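Long-range contacts in cytochrome C-type biogenesis protein ccmF (Thermus thermophilus, PDB 6ZMQ), which binds heme b within the membrane and probably acts as the heme lyase of cytochrome c maturation: residues Tyr246-Trp251 and Lys593-Thr597; Leu468-Asn472 and Phe511-Leu515; Phe522-Leu528 and Leu621-Val627. One frame throughout, in Å; residues are numbered along the deposited sequence.

Interaction 1 (Tyr246-Trp251 and Lys593-Thr597)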
loop_
_atom_site.group_PDB
_atom_site.type_symbol
_atom_site.label_atom_id
_atom_site.label_comp_id
_atom_site.label_asym_id
_atom_site.label_seq_id
_atom_site.Cartn_x
_atom_site.Cartn_y
_atom_site.Cartn_z
ATOM N N TYR A 246 -14.391 1.420 -2.562
ATOM C CA TYR A 246 -15.587 2.261 -2.549
ATOM C C TYR A 246 -16.290 2.249 -3.908
ATOM O O TYR A 246 -17.460 1.858 -4.001
ATOM C CB TYR A 246 -15.246 3.696 -2.155
ATOM C CG TYR A 246 -16.451 4.552 -1.793
ATOM C CD1 TYR A 246 -17.121 4.386 -0.588
ATOM C CD2 TYR A 246 -16.951 5.483 -2.687
ATOM C CE1 TYR A 246 -18.224 5.178 -0.261
ATOM C CE2 TYR A 246 -18.042 6.272 -2.374
ATOM C CZ TYR A 246 -18.675 6.121 -1.164
ATOM O OH TYR A 246 -19.767 6.909 -0.880
ATOM N N GLU A 247 -15.594 2.644 -4.984
ATOM C CA GLU A 247 -16.280 2.947 -6.235
ATOM C C GLU A 247 -16.405 1.750 -7.181
ATOM O O GLU A 247 -17.387 1.672 -7.924
ATOM C CB GLU A 247 -15.573 4.116 -6.963
ATOM C CG GLU A 247 -16.337 4.683 -8.192
ATOM C CD GLU A 247 -15.884 6.055 -8.652
ATOM O OE1 GLU A 247 -16.068 7.046 -7.917
ATOM O OE2 GLU A 247 -15.418 6.147 -9.807
ATOM N N VAL A 248 -15.482 0.791 -7.194
ATOM C CA VAL A 248 -15.571 -0.267 -8.193
ATOM C C VAL A 248 -15.940 -1.627 -7.613
ATOM O O VAL A 248 -16.792 -2.319 -8.199
ATOM C CB VAL A 248 -14.275 -0.380 -9.023
ATOM C CG1 VAL A 248 -14.537 -1.172 -10.285
ATOM C CG2 VAL A 248 -13.718 0.990 -9.375
ATOM N N LEU A 249 -15.397 -2.036 -6.463
ATOM C CA LEU A 249 -15.911 -3.244 -5.832
ATOM C C LEU A 249 -17.262 -2.982 -5.194
ATOM O O LEU A 249 -18.082 -3.902 -5.109
ATOM C CB LEU A 249 -14.911 -3.784 -4.795
ATOM C CG LEU A 249 -15.041 -5.187 -4.175
ATOM C CD1 LEU A 249 -15.907 -5.209 -2.914
ATOM C CD2 LEU A 249 -15.551 -6.217 -5.190
ATOM N N GLY A 250 -17.510 -1.733 -4.806
ATOM C CA GLY A 250 -18.834 -1.201 -4.568
ATOM C C GLY A 250 -19.646 -1.827 -3.459
ATOM O O GLY A 250 -20.843 -2.071 -3.630
ATOM N N TRP A 251 -19.024 -2.073 -2.312
ATOM C CA TRP A 251 -19.766 -2.435 -1.116
ATOM C C TRP A 251 -19.879 -1.236 -0.183
ATOM O O TRP A 251 -19.891 -1.378 1.042
ATOM C CB TRP A 251 -19.153 -3.639 -0.407
ATOM C CG TRP A 251 -19.777 -4.911 -0.877
ATOM C CD1 TRP A 251 -19.237 -5.841 -1.719
ATOM C CD2 TRP A 251 -21.114 -5.344 -0.604
ATOM N NE1 TRP A 251 -20.143 -6.855 -1.942
ATOM C CE2 TRP A 251 -21.305 -6.569 -1.272
ATOM C CE3 TRP A 251 -22.164 -4.823 0.165
ATOM C CZ2 TRP A 251 -22.504 -7.279 -1.197
ATOM C CZ3 TRP A 251 -23.347 -5.523 0.235
ATOM C CH2 TRP A 251 -23.510 -6.738 -0.440
ATOM N N LYS A 593 -22.258 -6.150 -7.932
ATOM C CA LYS A 593 -22.638 -4.821 -8.362
ATOM C C LYS A 593 -21.420 -4.051 -8.862
ATOM O O LYS A 593 -20.276 -4.338 -8.490
ATOM C CB LYS A 593 -23.270 -4.073 -7.188
ATOM C CG LYS A 593 -24.454 -4.808 -6.608
ATOM C CD LYS A 593 -25.075 -4.155 -5.408
ATOM C CE LYS A 593 -24.153 -4.249 -4.205
ATOM N NZ LYS A 593 -23.963 -5.653 -3.772
ATOM N N VAL A 594 -21.680 -3.058 -9.718
ATOM C CA VAL A 594 -20.836 -1.867 -9.820
ATOM C C VAL A 594 -21.757 -0.648 -9.719
ATOM O O VAL A 594 -22.750 -0.503 -10.464
ATOM C CB VAL A 594 -19.936 -1.808 -11.070
ATOM C CG1 VAL A 594 -18.690 -2.659 -10.888
ATOM C CG2 VAL A 594 -20.607 -2.247 -12.269
ATOM N N ILE A 595 -21.451 0.190 -8.748
ATOM C CA ILE A 595 -22.238 1.341 -8.339
ATOM C C ILE A 595 -22.033 2.493 -9.311
ATOM O O ILE A 595 -21.002 2.588 -9.991
ATOM C CB ILE A 595 -21.835 1.697 -6.891
ATOM C CG1 ILE A 595 -20.361 2.058 -6.760
ATOM C CG2 ILE A 595 -21.815 0.483 -6.062
ATOM C CD1 ILE A 595 -20.008 3.498 -6.662
ATOM N N TYR A 596 -23.021 3.377 -9.401
ATOM C CA TYR A 596 -22.783 4.653 -10.067
ATOM C C TYR A 596 -22.807 5.756 -9.021
ATOM O O TYR A 596 -23.596 5.705 -8.069
ATOM C CB TYR A 596 -23.774 4.917 -11.209
ATOM C CG TYR A 596 -23.799 6.362 -11.683
ATOM C CD1 TYR A 596 -22.748 6.885 -12.439
ATOM C CD2 TYR A 596 -24.816 7.228 -11.285
ATOM C CE1 TYR A 596 -22.747 8.212 -12.841
ATOM C CE2 TYR A 596 -24.830 8.542 -11.695
ATOM C CZ TYR A 596 -23.787 9.037 -12.462
ATOM O OH TYR A 596 -23.784 10.354 -12.863
ATOM N N THR A 597 -21.909 6.723 -9.164
ATOM C CA THR A 597 -21.812 7.796 -8.182
ATOM C C THR A 597 -21.591 9.191 -8.761
ATOM O O THR A 597 -20.620 9.417 -9.514
ATOM C CB THR A 597 -20.748 7.460 -7.143
ATOM O OG1 THR A 597 -20.524 8.625 -6.353
ATOM C CG2 THR A 597 -19.443 6.960 -7.787
#
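The turn that closes helix 224-247 approaches the short strand 593-594 and the loop after it, nearest at G250 and V594, whose CA atoms are 5.7 Å apart. G250 is where the chain leaves helical geometry, with positive phi (63°), and a side chain there would be directed at the partner segment; instead I595 CG2 packs 3.7 Å from G250 CA. The two backbones make no hydrogen bonds to each other, so side chains meeting backbone do most of the joining.

I595 carries the middle. Its CG1 sits between the backbone N and the carbonyl carbon (chi1 61°), which turns CG1 and CD1 onto the carbonyl oxygen of E247, with CG1 3.2 Å from E247 O. Next to it, V594 CG1 touches V248 O at 3.3 Å, and the methyls of V248 and V594 make a looser apolar contact. The E247 chain crosses T597 at about a right angle, bringing E247 OE1 to 3.4 Å from T597 CG2, while the T597 hydroxyl is bonded elsewhere, to L605 O. At the far end the K593 chain bends at chi3 and chi4, so that its ammonium comes over one face of the W251 indole. NZ is 3.7 Å from the centroid of the six-membered ring and 24° off the ring normal, the geometry of a cation-pi pair. D610 is a weak, distant second partner of this charge.

Helix 224-247 is thus joined to the beta-rich part of the protein by aliphatic groups laid against the carbonyl oxygens of E247 and V248, flanked by one cation-pi pair, in which the surface indole of W251 covers the ammonium of the buried K593. Such chemistry implies contact by fit of shape more than by directed bonds, the K593-W251 pair being its one distinctly electrostatic element.

Interaction 2 (Leu468-Asn472 and Phe511-Leu515). With HEM (protoporphyrin IX containing Fe), chain B.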
loop_
_atom_site.group_PDB
_atom_site.type_symbol
_atom_site.label_atom_id
_atom_site.label_comp_id
_atom_site.label_asym_id
_atom_site.label_seq_id
_atom_site.Cartn_x
_atom_site.Cartn_y
_atom_site.Cartn_z
ATOM N N LEU A 468 -9.545 20.286 14.101
ATOM C CA LEU A 468 -8.232 19.696 13.847
ATOM C C LEU A 468 -7.700 20.065 12.469
ATOM O O LEU A 468 -6.512 20.376 12.319
ATOM C CB LEU A 468 -8.301 18.178 13.979
ATOM C CG LEU A 468 -8.309 17.587 15.383
ATOM C CD1 LEU A 468 -8.164 16.084 15.288
ATOM C CD2 LEU A 468 -7.213 18.204 16.223
ATOM N N PHE A 469 -8.571 20.043 11.455
ATOM C CA PHE A 469 -8.162 20.444 10.109
ATOM C C PHE A 469 -7.837 21.934 10.030
ATOM O O PHE A 469 -6.912 22.332 9.312
ATOM C CB PHE A 469 -9.249 20.092 9.101
ATOM C CG PHE A 469 -8.996 20.633 7.717
ATOM C CD1 PHE A 469 -8.008 20.055 6.919
ATOM C CD2 PHE A 469 -9.738 21.710 7.218
ATOM C CE1 PHE A 469 -7.748 20.527 5.648
ATOM C CE2 PHE A 469 -9.501 22.213 5.943
ATOM C CZ PHE A 469 -8.498 21.617 5.144
ATOM N N LEU A 470 -8.612 22.776 10.729
ATOM C CA LEU A 470 -8.345 24.216 10.718
ATOM C C LEU A 470 -7.048 24.542 11.448
ATOM O O LEU A 470 -6.256 25.372 10.984
ATOM C CB LEU A 470 -9.524 24.976 11.327
ATOM C CG LEU A 470 -10.572 25.385 10.290
ATOM C CD1 LEU A 470 -11.953 25.524 10.888
ATOM C CD2 LEU A 470 -10.150 26.691 9.615
ATOM N N TYR A 471 -6.808 23.859 12.571
ATOM C CA TYR A 471 -5.529 23.900 13.273
ATOM C C TYR A 471 -4.379 23.436 12.379
ATOM O O TYR A 471 -3.280 24.009 12.412
ATOM C CB TYR A 471 -5.651 23.013 14.517
ATOM C CG TYR A 471 -4.362 22.408 15.009
ATOM C CD1 TYR A 471 -3.446 23.181 15.705
ATOM C CD2 TYR A 471 -4.049 21.071 14.765
ATOM C CE1 TYR A 471 -2.260 22.648 16.152
ATOM C CE2 TYR A 471 -2.858 20.538 15.188
ATOM C CZ TYR A 471 -1.971 21.328 15.894
ATOM O OH TYR A 471 -0.789 20.796 16.344
ATOM N N ASN A 472 -4.622 22.406 11.557
ATOM C CA ASN A 472 -3.576 21.851 10.703
ATOM C C ASN A 472 -3.226 22.793 9.557
ATOM O O ASN A 472 -2.042 22.982 9.253
ATOM C CB ASN A 472 -4.009 20.491 10.158
ATOM C CG ASN A 472 -3.502 19.325 10.996
ATOM O OD1 ASN A 472 -2.378 19.344 11.480
ATOM N ND2 ASN A 472 -4.327 18.293 11.145
ATOM N N PHE A 511 -0.753 18.508 4.595
ATOM C CA PHE A 511 -2.078 19.120 4.366
ATOM C C PHE A 511 -3.012 18.098 3.767
ATOM O O PHE A 511 -4.162 18.120 4.065
ATOM C CB PHE A 511 -1.926 20.216 3.333
ATOM C CG PHE A 511 -3.179 20.954 2.986
ATOM C CD1 PHE A 511 -4.272 20.920 3.802
ATOM C CD2 PHE A 511 -3.231 21.728 1.865
ATOM C CE1 PHE A 511 -5.408 21.639 3.501
ATOM C CE2 PHE A 511 -4.359 22.456 1.558
ATOM C CZ PHE A 511 -5.452 22.410 2.379
ATOM N N ALA A 512 -2.502 17.281 2.872
ATOM C CA ALA A 512 -3.301 16.217 2.245
ATOM C C ALA A 512 -3.749 15.235 3.310
ATOM O O ALA A 512 -4.854 14.806 3.214
ATOM C CB ALA A 512 -2.479 15.522 1.200
ATOM N N VAL A 513 -2.904 14.844 4.252
ATOM C CA VAL A 513 -3.475 13.962 5.299
ATOM C C VAL A 513 -4.501 14.730 6.107
ATOM O O VAL A 513 -5.429 14.104 6.515
ATOM C CB VAL A 513 -2.462 13.322 6.247
ATOM C CG1 VAL A 513 -3.051 13.138 7.621
ATOM C CG2 VAL A 513 -2.049 11.983 5.725
ATOM N N ALA A 514 -4.254 15.996 6.420
ATOM C CA ALA A 514 -5.167 16.823 7.232
ATOM C C ALA A 514 -6.588 16.800 6.677
ATOM O O ALA A 514 -7.523 16.727 7.470
ATOM C CB ALA A 514 -4.628 18.212 7.240
ATOM N N LEU A 515 -6.710 16.953 5.358
ATOM C CA LEU A 515 -7.933 16.928 4.583
ATOM C C LEU A 515 -8.595 15.555 4.610
ATOM O O LEU A 515 -9.829 15.474 4.693
ATOM C CB LEU A 515 -7.587 17.328 3.144
ATOM C CG LEU A 515 -8.551 17.656 1.996
ATOM C CD1 LEU A 515 -9.800 18.401 2.448
ATOM C CD2 LEU A 515 -7.797 18.433 0.921
HETATM C CHA HEM B . 8.239 14.808 6.426
HETATM C CHB HEM B . 6.572 15.654 10.954
HETATM C CHC HEM B . 2.876 12.513 10.165
HETATM C CHD HEM B . 4.345 12.108 5.532
HETATM C C1A HEM B . 8.070 15.274 7.720
HETATM C C2A HEM B . 8.987 16.160 8.350
HETATM C C3A HEM B . 8.529 16.398 9.613
HETATM C C4A HEM B . 7.338 15.671 9.794
HETATM C CMA HEM B . 9.171 17.276 10.648
HETATM C CAA HEM B . 10.248 16.750 7.740
HETATM C CBA HEM B . 9.933 17.936 6.810
HETATM C CGA HEM B . 9.315 19.084 7.570
HETATM O O1A HEM B . 8.161 19.473 7.277
HETATM O O2A HEM B . 9.959 19.641 8.488
HETATM C C1B HEM B . 5.433 14.835 11.101
HETATM C C2B HEM B . 4.768 14.646 12.335
HETATM C C3B HEM B . 3.741 13.776 12.134
HETATM C C4B HEM B . 3.796 13.395 10.724
HETATM C CMB HEM B . 5.114 15.295 13.638
HETATM C CAB HEM B . 2.772 13.274 13.115
HETATM C CBB HEM B . 3.109 11.942 13.690
HETATM C C1C HEM B . 2.915 12.203 8.823
HETATM C C2C HEM B . 1.899 11.559 8.117
HETATM C C3C HEM B . 2.337 11.461 6.819
HETATM C C4C HEM B . 3.619 12.050 6.716
HETATM C CMC HEM B . 0.579 11.046 8.633
HETATM C CAC HEM B . 1.597 10.841 5.734
HETATM C CBC HEM B . 0.818 11.687 4.800
HETATM C C1D HEM B . 5.578 12.758 5.368
HETATM C C2D HEM B . 6.400 12.721 4.152
HETATM C C3D HEM B . 7.497 13.475 4.388
HETATM C C4D HEM B . 7.327 13.984 5.768
HETATM C CMD HEM B . 6.081 11.978 2.884
HETATM C CAD HEM B . 8.651 13.746 3.436
HETATM C CBD HEM B . 9.863 12.914 3.874
HETATM C CGD HEM B . 11.044 12.979 2.934
HETATM O O1D HEM B . 12.062 13.650 3.219
HETATM O O2D HEM B . 11.020 12.337 1.868
HETATM N NA HEM B . 7.082 14.980 8.639
HETATM N NB HEM B . 4.829 14.056 10.179
HETATM N NC HEM B . 3.929 12.524 7.961
HETATM N ND HEM B . 6.177 13.517 6.264
HETATM FE FE HEM B . 5.436 13.893 8.192
#
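F469 makes the first and widest contact as the segment is followed from its start, reaching from helix 460-484 to F511, A514 and L515 of the nearly antiparallel helix 501-525. The local axes are 9.5 Å apart at an angle of 166°. With CG anti to the backbone N (chi1 172°), the F469 ring leans across the gap: CD1 lies 3.4 Å from A514 O, and CE1 reaches L515 CB at 4.1 Å. CE1 also meets F511 at the edge of its ring, close to the ring plane. The two rings touch rim to rim, centroids 5.8 Å apart and planes at 22°, so neither stacks on the other. With an alanine in place of F469, a gap would probably open beside A514 and L515, and the F511 ring would be freer to turn.

One turn on, N472 sets its CB 3.8 Å from the A514 methyl.

V513, beside A514, faces the heme vinyl carbon CBC, and H510, an axial ligand of the heme iron, precedes F511. Helix 402-422 packs on L468, Y471 and V513, helix 439-454 on Y471, and helix 627-644 on A512 and L515, placing this pair within the transmembrane bundle.

Interaction 3 (Phe522-Leu528 and Leu621-Val627). With LMT (dodecyl-beta-D-maltoside), chain D.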
loop_
_atom_site.group_PDB
_atom_site.type_symbol
_atom_site.label_atom_id
_atom_site.label_comp_id
_atom_site.label_asym_id
_atom_site.label_seq_id
_atom_site.Cartn_x
_atom_site.Cartn_y
_atom_site.Cartn_z
ATOM N N PHE A 522 -16.013 13.079 8.814
ATOM C CA PHE A 522 -17.296 13.569 8.314
ATOM C C PHE A 522 -18.089 12.482 7.578
ATOM O O PHE A 522 -19.327 12.466 7.645
ATOM C CB PHE A 522 -17.076 14.797 7.421
ATOM C CG PHE A 522 -17.195 16.112 8.159
ATOM C CD1 PHE A 522 -16.088 16.690 8.758
ATOM C CD2 PHE A 522 -18.415 16.753 8.254
ATOM C CE1 PHE A 522 -16.189 17.894 9.435
ATOM C CE2 PHE A 522 -18.531 17.953 8.929
ATOM C CZ PHE A 522 -17.410 18.522 9.520
ATOM N N SER A 523 -17.401 11.572 6.863
ATOM C CA SER A 523 -18.105 10.482 6.185
ATOM C C SER A 523 -18.472 9.354 7.148
ATOM O O SER A 523 -19.481 8.663 6.944
ATOM C CB SER A 523 -17.267 9.949 5.022
ATOM O OG SER A 523 -16.018 9.449 5.458
ATOM N N GLN A 524 -17.637 9.114 8.163
ATOM C CA GLN A 524 -17.929 8.096 9.167
ATOM C C GLN A 524 -19.111 8.492 10.041
ATOM O O GLN A 524 -19.945 7.647 10.393
ATOM C CB GLN A 524 -16.691 7.842 10.029
ATOM C CG GLN A 524 -15.706 6.820 9.459
ATOM C CD GLN A 524 -16.340 5.464 9.197
ATOM O OE1 GLN A 524 -17.115 4.958 10.009
ATOM N NE2 GLN A 524 -16.011 4.871 8.055
ATOM N N THR A 525 -19.177 9.765 10.443
ATOM C CA THR A 525 -20.290 10.221 11.269
ATOM C C THR A 525 -21.593 10.261 10.476
ATOM O O THR A 525 -22.618 9.722 10.909
ATOM C CB THR A 525 -19.987 11.601 11.866
ATOM O OG1 THR A 525 -19.258 12.398 10.924
ATOM C CG2 THR A 525 -19.182 11.474 13.152
ATOM N N TYR A 526 -21.571 10.912 9.316
ATOM C CA TYR A 526 -22.788 11.426 8.689
ATOM C C TYR A 526 -23.204 10.625 7.462
ATOM O O TYR A 526 -23.297 11.154 6.360
ATOM C CB TYR A 526 -22.587 12.886 8.322
ATOM C CG TYR A 526 -22.675 13.747 9.522
ATOM C CD1 TYR A 526 -23.672 13.511 10.457
ATOM C CD2 TYR A 526 -21.800 14.808 9.720
ATOM C CE1 TYR A 526 -23.789 14.275 11.563
ATOM C CE2 TYR A 526 -21.906 15.592 10.848
ATOM C CZ TYR A 526 -22.915 15.311 11.761
ATOM O OH TYR A 526 -23.088 16.035 12.903
ATOM N N ARG A 527 -23.553 9.362 7.655
ATOM C CA ARG A 527 -23.912 8.578 6.485
ATOM C C ARG A 527 -25.227 7.847 6.707
ATOM O O ARG A 527 -25.508 7.360 7.808
ATOM C CB ARG A 527 -22.763 7.644 6.093
ATOM C CG ARG A 527 -22.700 6.243 6.637
ATOM C CD ARG A 527 -21.585 5.528 5.901
ATOM N NE ARG A 527 -21.964 4.188 5.485
ATOM C CZ ARG A 527 -21.304 3.481 4.579
ATOM N NH1 ARG A 527 -21.786 2.320 4.161
ATOM N NH2 ARG A 527 -20.218 3.982 4.003
ATOM N N LEU A 528 -26.061 7.857 5.676
ATOM C CA LEU A 528 -27.348 7.179 5.723
ATOM C C LEU A 528 -27.505 6.234 4.545
ATOM O O LEU A 528 -27.175 6.579 3.407
ATOM C CB LEU A 528 -28.541 8.168 5.777
ATOM C CG LEU A 528 -28.917 9.179 4.691
ATOM C CD1 LEU A 528 -30.355 9.594 4.857
ATOM C CD2 LEU A 528 -28.083 10.424 4.883
ATOM N N LEU A 621 -29.403 3.115 -1.699
ATOM C CA LEU A 621 -28.789 4.423 -1.935
ATOM C C LEU A 621 -28.142 4.851 -0.620
ATOM O O LEU A 621 -28.819 4.924 0.418
ATOM C CB LEU A 621 -29.811 5.432 -2.463
ATOM C CG LEU A 621 -29.533 6.902 -2.834
ATOM C CD1 LEU A 621 -29.733 7.829 -1.682
ATOM C CD2 LEU A 621 -28.159 7.125 -3.430
ATOM N N ILE A 622 -26.774 5.017 -0.647
ATOM C CA ILE A 622 -26.057 5.507 0.529
ATOM C C ILE A 622 -25.560 6.930 0.265
ATOM O O ILE A 622 -25.220 7.317 -0.868
ATOM C CB ILE A 622 -24.936 4.523 0.969
ATOM C CG1 ILE A 622 -23.715 4.496 0.056
ATOM C CG2 ILE A 622 -25.465 3.102 0.999
ATOM C CD1 ILE A 622 -22.505 5.309 0.518
ATOM N N VAL A 623 -25.535 7.720 1.341
ATOM C CA VAL A 623 -25.265 9.154 1.294
ATOM C C VAL A 623 -24.213 9.477 2.352
ATOM O O VAL A 623 -24.413 9.206 3.548
ATOM C CB VAL A 623 -26.552 9.977 1.508
ATOM C CG1 VAL A 623 -26.232 11.412 1.832
ATOM C CG2 VAL A 623 -27.449 9.919 0.296
ATOM N N THR A 624 -23.071 9.998 1.894
ATOM C CA THR A 624 -21.842 10.301 2.614
ATOM C C THR A 624 -21.297 11.661 2.194
ATOM O O THR A 624 -21.359 12.013 1.012
ATOM C CB THR A 624 -20.764 9.249 2.307
ATOM O OG1 THR A 624 -20.573 9.171 0.886
ATOM C CG2 THR A 624 -21.124 7.871 2.823
ATOM N N PRO A 625 -20.710 12.425 3.120
ATOM C CA PRO A 625 -20.099 13.709 2.759
ATOM C C PRO A 625 -18.592 13.633 2.570
ATOM O O PRO A 625 -17.898 12.829 3.198
ATOM C CB PRO A 625 -20.435 14.598 3.970
ATOM C CG PRO A 625 -21.345 13.743 4.866
ATOM C CD PRO A 625 -20.899 12.353 4.569
ATOM N N LEU A 626 -18.111 14.509 1.674
ATOM C CA LEU A 626 -16.690 14.854 1.486
ATOM C C LEU A 626 -15.809 13.657 1.109
ATOM O O LEU A 626 -14.604 13.658 1.358
ATOM C CB LEU A 626 -16.132 15.553 2.733
ATOM C CG LEU A 626 -16.669 16.961 3.000
ATOM C CD1 LEU A 626 -16.934 17.192 4.485
ATOM C CD2 LEU A 626 -15.727 18.018 2.441
ATOM N N VAL A 627 -16.382 12.643 0.461
ATOM C CA VAL A 627 -15.576 11.489 0.053
ATOM C C VAL A 627 -14.824 11.797 -1.243
ATOM O O VAL A 627 -13.792 11.180 -1.537
ATOM C CB VAL A 627 -16.476 10.243 -0.056
ATOM C CG1 VAL A 627 -15.675 8.941 -0.083
ATOM C CG2 VAL A 627 -17.392 10.214 1.123
HETATM C C1B LMT D . -20.218 -0.452 7.339
HETATM C C2B LMT D . -21.036 -0.690 8.649
HETATM C C3B LMT D . -22.546 -1.030 8.422
HETATM C C4B LMT D . -23.029 -0.926 6.949
HETATM C C5B LMT D . -21.993 -1.697 6.113
HETATM C C6B LMT D . -22.471 -1.809 4.672
HETATM O O1B LMT D . -18.852 -0.713 7.569
HETATM O O2B LMT D . -20.415 -1.704 9.331
HETATM O O3B LMT D . -23.339 -0.312 9.272
HETATM O "O4'" LMT D . -24.272 -1.499 6.798
HETATM O O5B LMT D . -20.659 -1.165 6.182
HETATM O O6B LMT D . -23.654 -2.500 4.626
HETATM C "C1'" LMT D . -15.288 1.503 8.376
HETATM C "C2'" LMT D . -16.210 1.159 9.589
HETATM C "C3'" LMT D . -17.234 0.044 9.201
HETATM C "C4'" LMT D . -17.990 0.370 7.894
HETATM C "C5'" LMT D . -16.841 0.482 6.858
HETATM C "C6'" LMT D . -17.250 0.535 5.412
HETATM O "O1'" LMT D . -14.690 2.729 8.565
HETATM O "O2'" LMT D . -15.447 0.686 10.623
HETATM O "O3'" LMT D . -18.112 -0.176 10.218
HETATM O "O5'" LMT D . -16.051 1.623 7.162
HETATM O "O6'" LMT D . -17.824 1.765 5.240
HETATM C C1 LMT D . -13.366 2.726 9.080
HETATM C C2 LMT D . -12.680 3.908 8.449
HETATM C C3 LMT D . -11.713 4.682 9.297
HETATM C C4 LMT D . -10.344 4.048 9.211
HETATM C C5 LMT D . -9.371 4.846 10.029
HETATM C C6 LMT D . -7.987 4.911 9.450
HETATM C C7 LMT D . -8.022 5.347 8.011
HETATM C C8 LMT D . -6.875 6.258 7.743
HETATM C C9 LMT D . -6.107 5.880 6.520
HETATM C C10 LMT D . -4.953 6.828 6.383
HETATM C C11 LMT D . -4.220 6.555 5.113
HETATM C C12 LMT D . -3.666 7.808 4.528
#
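An antiparallel beta pair of L528 and V623 starts the sheet where helix 501-525 ends, joining edge strand 528-534 to strand 617-625. It is of the hydrogen-bonded kind: L528 N donates to V623 O at 3.0 Å (N-H...O 153°), in the carbonyl plane, and V623 N to L528 O at 2.9 Å (143°). CA-H...O contacts accompany them, from R527 CA to V623 O and from I622 CA to L528 O. On one face of the sheet the L528 and V623 side chains run alongside each other; with CG between the backbone N and carbonyl carbon (chi1 63°), L528 brings CD2 to 3.7 Å from V623 CG1.

At the end of strand 617-625, P625, which has no N-H to give, lays its ring on the helix end, with CD 3.2 Å from Y526 O and CG 3.8 Å from Y526 CB. L626 places CD1 3.8 Å from F522 CB. R527 CB packs on T624 CG2 at 3.7 Å; its guanidinium is hydrogen-bonded to G252 O through NH2 and passes near the maltoside of a detergent molecule, which Q524 NE2 also reaches by a weak bond to O5'. S523 OG is bonded to Y254.

A transmembrane helix running out into an edge strand, paired antiparallel with the strand that leads into helix 627-644, is a way of setting a beta domain on two membrane helices.

In the fold
Interactions 1 and 3 touch: the hydroxyl of Y246 makes a probable hydrogen bond to T624 OG1 (3.0 Å from OH to OG1), so the end of helix 224-247 meets strand 617-625 of the beta-rich domain. Interaction 2 shares helix 501-525 with interaction 3 but stands apart from it, nearest atoms about 6 Å away, and from interaction 1 by about 14 Å. All three are partly buried, and interaction 3 has the largest share of buried residues. Chemistry follows place: the contact between bundle helices is mainly apolar, the strand pair of 522-528 with 621-627 adds backbone hydrogen bonds, and 246-251 with 593-597 adds a cation-pi pair between a surface indole and a buried lysine.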